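Local coordinates for protein transcriptional regulator (Saccharomonospora viridis, PDB 4KWA) that probably acts as a TetR-family transcriptional repressor that binds DNA through a predicted helix-turn-helix, and binds a choline ion in its C-terminal domain, at residues A[88-93]-A[97-102]; A[163-166]-A[172-175]. All coordinates share one frame; numbering follows the deposited sequence.

Interaction 1: A[88-93]-A[97-102]; sequences QLPTPG and DEWSVW. With CHT (choline ion), chain E.
Trp-99 lies between Pro-90 and a bound choline ion, forming one wall of the ligand pocket in the all-helical C-terminal domain of this TetR-type unit; the chain is the C-terminal part of a longer protein and also carries the predicted helix-turn-helix. On one face of the indole, CB of Pro-90 makes a CH-pi contact, 3.9 Å from the centroid of the five-membered ring of Trp-99; the shortest approach is from Pro-90 CB to Trp-99 CD1, 3.5 Å. Over the opposite face lies methyl C7 of the trimethylammonium head, 3.7 Å from CE2 of Trp-99 and displaced toward the rim. A chi2 of 82° sets the indole roughly square to its CA-CB-CG plane, one face to the proline and the other to the ligand. Trp-102 turns a ring face to choline C5. Gln-88 and Asp-160, the latter on helix 148-168, line the pocket with Trp-99. The indole edge is fixed as well: NE1 of Trp-99 donates to the carbonyl O of Gln-88 at 2.8 Å. That oxygen lies close to the indole plane, but the bond is bent, 136° at the hydrogen, and the donor stands above the carbonyl plane. A water that donates to O of Leu-89 makes a weak second bond with NE1. Behind this first shell, Pro-90 centres an inverse gamma turn, and Met-178 and Leu-167 pack on it. Asp-97 sends its carboxylate to a salt bridge with Arg-19 of helix 2-20, while its backbone N donates to O of the N-cap Gly-93 at 3.0 Å, 163° at the hydrogen.

Interaction 2: A[163-166]-A[172-175]; sequences GIQV and GCSV
The last turns of helix 148-168 run beside the loop residues 172-174 and Val-175, which opens helix 175-190, with CA of Val-166 and CA of Cys-173 5.6 Å apart and the contact made by side chains packing on one another and on the facing backbone. This is the loop joining the two helices in the C-terminal domain. Cys-173 points its side chain at the helix. Its SG, anti to its own carbonyl carbon (chi1 -65°), rests 3.9 Å from CB of Gln-165 and equally far from OE1 of that residue. The sulfur is also linked covalently to beta-mercaptoethanol, probably from the crystallisation liquor. Gln-165 stretches out beyond CG, and its OE1 accepts a hydrogen bond from Lys-170 within the connecting loop; Tyr-123 of the second subunit packs on the same side chain. One residue on, Val-166 splits its two methyls between neighbours: CG1 is 4.3 Å from CG2 of Val-175, a loose apolar contact, whereas CG2 reaches the backbone of Ser-174. The serine turns its side chain away from helix 148-168 and serves as the N-cap of helix 175-190, its OG bonded to the backbone N of His-177. Its carbonyl O faces back, 3.8 Å from CG2 of Val-166.

Interaction 1 supplies Gln-88 and Trp-99 of the choline pocket; Asp-160, the third residue, is on helix 148-168, the same helix that carries residues 163-166 of interaction 2. Interaction 2 itself lies away from the ligand, with the side chain of Val-166 about 11 Å from it and the centres of the two contacts 12 Å apart. The two nevertheless touch directly. CZ3 of Trp-99 packs 3.6 Å from CA of Gly-163. On the loop side, Val-175 meets residues 89-91: its CG2 is 3.6 Å from O of Pro-90, and its CG1 is 4.0 Å from both CB of Leu-89 and CG2 of Thr-91. Pro-90 also touches Val-166.

Interaction 1: A[88-93]-A[97-102]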
loop_
_atom_site.group_PDB
_atom_site.type_symbol
_atom_site.label_atom_id
_atom_site.label_comp_id
_atom_site.label_asym_id
_atom_site.label_seq_id
_atom_site.Cartn_x
_atom_site.Cartn_y
_atom_site.Cartn_z
ATOM N N GLN A 88 -13.387 -6.820 -1.815
ATOM C CA GLN A 88 -12.176 -6.140 -1.532
ATOM C C GLN A 88 -12.344 -4.704 -1.225
ATOM O O GLN A 88 -11.335 -4.070 -0.936
ATOM C CB GLN A 88 -11.153 -6.235 -2.684
ATOM C CG GLN A 88 -10.911 -7.637 -3.211
ATOM C CD GLN A 88 -10.946 -8.785 -2.170
ATOM O OE1 GLN A 88 -11.682 -9.806 -2.365
ATOM N NE2 GLN A 88 -10.142 -8.687 -1.121
ATOM N N LEU A 89 -13.550 -4.140 -1.319
ATOM C CA LEU A 89 -13.683 -2.725 -1.022
ATOM C C LEU A 89 -13.575 -2.449 0.448
ATOM O O LEU A 89 -14.064 -3.216 1.230
ATOM C CB LEU A 89 -15.029 -2.228 -1.548
ATOM C CG LEU A 89 -15.188 -2.466 -3.032
ATOM C CD1 LEU A 89 -16.555 -1.954 -3.451
ATOM C CD2 LEU A 89 -14.089 -1.881 -3.862
ATOM N N PRO A 90 -13.002 -1.310 0.847
ATOM C CA PRO A 90 -12.893 -1.051 2.262
ATOM C C PRO A 90 -14.177 -0.443 2.782
ATOM O O PRO A 90 -14.159 0.697 3.260
ATOM C CB PRO A 90 -11.771 -0.015 2.330
ATOM C CG PRO A 90 -11.831 0.650 0.999
ATOM C CD PRO A 90 -12.101 -0.445 0.038
ATOM N N THR A 91 -15.279 -1.200 2.731
ATOM C CA THR A 91 -16.566 -0.675 3.218
ATOM C C THR A 91 -16.572 -0.504 4.747
ATOM O O THR A 91 -15.867 -1.174 5.532
ATOM C CB THR A 91 -17.689 -1.553 2.704
ATOM O OG1 THR A 91 -17.363 -2.902 2.945
ATOM C CG2 THR A 91 -17.778 -1.478 1.241
ATOM N N PRO A 92 -17.453 0.385 5.226
ATOM C CA PRO A 92 -17.569 0.602 6.647
ATOM C C PRO A 92 -17.568 -0.721 7.464
ATOM O O PRO A 92 -18.118 -1.685 7.020
ATOM C CB PRO A 92 -18.892 1.342 6.758
ATOM C CG PRO A 92 -19.084 1.995 5.415
ATOM C CD PRO A 92 -18.205 1.340 4.415
ATOM N N GLY A 93 -16.902 -0.728 8.603
ATOM C CA GLY A 93 -16.819 -1.888 9.507
ATOM C C GLY A 93 -15.598 -2.760 9.379
ATOM O O GLY A 93 -14.468 -2.286 9.225
ATOM N N ASP A 97 -11.565 -2.045 8.488
ATOM C CA ASP A 97 -10.552 -2.444 9.491
ATOM C C ASP A 97 -9.531 -3.387 8.919
ATOM O O ASP A 97 -8.323 -3.313 9.233
ATOM C CB ASP A 97 -11.241 -3.081 10.692
ATOM C CG ASP A 97 -11.969 -2.071 11.575
ATOM O OD1 ASP A 97 -11.794 -0.876 11.427
ATOM O OD2 ASP A 97 -12.790 -2.507 12.386
ATOM N N GLU A 98 -9.982 -4.367 8.127
ATOM C CA GLU A 98 -9.037 -5.268 7.516
ATOM C C GLU A 98 -8.038 -4.502 6.683
ATOM O O GLU A 98 -6.829 -4.718 6.814
ATOM C CB GLU A 98 -9.767 -6.359 6.733
ATOM C CG GLU A 98 -10.536 -7.307 7.643
ATOM C CD GLU A 98 -11.259 -8.402 6.863
ATOM O OE1 GLU A 98 -11.262 -8.353 5.634
ATOM O OE2 GLU A 98 -11.780 -9.341 7.455
ATOM N N TRP A 99 -8.525 -3.520 5.885
ATOM C CA TRP A 99 -7.609 -2.716 5.145
ATOM C C TRP A 99 -6.615 -2.037 6.039
ATOM O O TRP A 99 -5.439 -1.987 5.711
ATOM C CB TRP A 99 -8.355 -1.694 4.260
ATOM C CG TRP A 99 -8.787 -2.239 2.915
ATOM C CD1 TRP A 99 -9.869 -2.967 2.642
ATOM C CD2 TRP A 99 -8.018 -2.189 1.689
ATOM N NE1 TRP A 99 -9.886 -3.354 1.304
ATOM C CE2 TRP A 99 -8.756 -2.875 0.694
ATOM C CE3 TRP A 99 -6.793 -1.645 1.338
ATOM C CZ2 TRP A 99 -8.318 -2.992 -0.665
ATOM C CZ3 TRP A 99 -6.356 -1.741 -0.029
ATOM C CH2 TRP A 99 -7.130 -2.411 -1.014
ATOM N N SER A 100 -7.108 -1.472 7.136
ATOM C CA SER A 100 -6.253 -0.770 8.095
ATOM C C SER A 100 -5.112 -1.657 8.564
ATOM O O SER A 100 -3.989 -1.190 8.738
ATOM C CB SER A 100 -7.047 -0.267 9.315
ATOM O OG SER A 100 -8.025 0.717 8.987
ATOM N N VAL A 101 -5.408 -2.931 8.808
ATOM C CA VAL A 101 -4.430 -3.867 9.253
ATOM C C VAL A 101 -3.482 -4.272 8.114
ATOM O O VAL A 101 -2.259 -4.368 8.363
ATOM C CB VAL A 101 -5.090 -5.096 9.835
ATOM C CG1 VAL A 101 -4.026 -6.157 10.131
ATOM C CG2 VAL A 101 -5.855 -4.661 11.080
ATOM N N TRP A 102 -4.030 -4.544 6.921
ATOM C CA TRP A 102 -3.163 -4.905 5.774
ATOM C C TRP A 102 -2.149 -3.841 5.443
ATOM O O TRP A 102 -0.971 -4.214 5.209
ATOM C CB TRP A 102 -3.858 -5.484 4.532
ATOM C CG TRP A 102 -4.596 -6.771 4.836
ATOM C CD1 TRP A 102 -5.942 -6.936 4.810
ATOM C CD2 TRP A 102 -4.029 -8.041 5.258
ATOM N NE1 TRP A 102 -6.270 -8.236 5.168
ATOM C CE2 TRP A 102 -5.117 -8.916 5.485
ATOM C CE3 TRP A 102 -2.707 -8.500 5.545
ATOM C CZ2 TRP A 102 -4.939 -10.243 5.873
ATOM C CZ3 TRP A 102 -2.519 -9.831 5.920
ATOM C CH2 TRP A 102 -3.643 -10.687 6.104
HETATM C C4 CHT E . -5.027 -8.790 0.288
HETATM C C5 CHT E . -6.350 -8.192 0.769
HETATM C C6 CHT E . -5.492 -5.868 0.802
HETATM C C7 CHT E . -7.773 -6.346 1.303
HETATM C C8 CHT E . -6.881 -6.602 -0.990
HETATM O O6 CHT E . -4.804 -9.966 1.082
HETATM N N1 CHT E . -6.613 -6.758 0.458
HETATM O O HOH W 1 -12.295 -5.449 1.772
#

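Interaction 2: A[163-166]-A[172-175]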
loop_
_atom_site.group_PDB
_atom_site.type_symbol
_atom_site.label_atom_id
_atom_site.label_comp_id
_atom_site.label_asym_id
_atom_site.label_seq_id
_atom_site.Cartn_x
_atom_site.Cartn_y
_atom_site.Cartn_z
ATOM N N GLY A 163 -7.120 1.283 -2.920
ATOM C CA GLY A 163 -7.505 1.277 -1.506
ATOM C C GLY A 163 -6.786 2.242 -0.643
ATOM O O GLY A 163 -7.332 2.862 0.249
ATOM N N ILE A 164 -5.507 2.412 -0.990
ATOM C CA ILE A 164 -4.676 3.385 -0.373
ATOM C C ILE A 164 -5.248 4.767 -0.585
ATOM O O ILE A 164 -5.314 5.538 0.378
ATOM C CB ILE A 164 -3.200 3.275 -0.878
ATOM C CG1 ILE A 164 -2.607 1.938 -0.574
ATOM C CG2 ILE A 164 -2.327 4.401 -0.249
ATOM C CD1 ILE A 164 -1.367 1.607 -1.407
ATOM N N GLN A 165 -5.607 5.105 -1.822
ATOM C CA GLN A 165 -6.157 6.386 -2.145
ATOM C C GLN A 165 -7.449 6.591 -1.257
ATOM O O GLN A 165 -7.643 7.687 -0.673
ATOM C CB GLN A 165 -6.386 6.489 -3.657
ATOM C CG GLN A 165 -5.113 6.376 -4.472
ATOM C CD GLN A 165 -5.377 6.401 -5.968
ATOM O OE1 GLN A 165 -6.485 6.735 -6.392
ATOM N NE2 GLN A 165 -4.334 6.116 -6.784
ATOM N N VAL A 166 -8.264 5.549 -1.080
ATOM C CA VAL A 166 -9.410 5.709 -0.188
ATOM C C VAL A 166 -9.031 5.954 1.258
ATOM O O VAL A 166 -9.455 6.960 1.881
ATOM C CB VAL A 166 -10.398 4.515 -0.315
ATOM C CG1 VAL A 166 -11.575 4.653 0.668
ATOM C CG2 VAL A 166 -10.809 4.340 -1.802
ATOM N N GLY A 172 -11.667 13.458 -3.813
ATOM C CA GLY A 172 -12.580 12.892 -4.804
ATOM C C GLY A 172 -12.685 11.389 -4.667
ATOM O O GLY A 172 -13.586 10.773 -5.230
ATOM N N CYS A 173 -11.814 10.792 -3.847
ATOM C CA CYS A 173 -11.832 9.333 -3.722
ATOM C C CYS A 173 -12.902 8.944 -2.703
ATOM O O CYS A 173 -13.254 9.712 -1.774
ATOM C CB CYS A 173 -10.430 8.772 -3.360
ATOM S SG CYS A 173 -9.166 9.025 -4.655
ATOM N N SER A 174 -13.542 7.838 -2.946
ATOM C CA SER A 174 -14.522 7.294 -1.986
ATOM C C SER A 174 -14.597 5.828 -2.339
ATOM O O SER A 174 -14.127 5.438 -3.401
ATOM C CB SER A 174 -15.909 7.882 -2.178
ATOM O OG SER A 174 -16.363 7.564 -3.512
ATOM N N VAL A 175 -15.246 5.029 -1.476
ATOM C CA VAL A 175 -15.441 3.601 -1.854
ATOM C C VAL A 175 -16.268 3.554 -3.180
ATOM O O VAL A 175 -16.052 2.689 -4.007
ATOM C CB VAL A 175 -16.212 2.839 -0.759
ATOM C CG1 VAL A 175 -16.582 1.434 -1.210
ATOM C CG2 VAL A 175 -15.426 2.755 0.536
#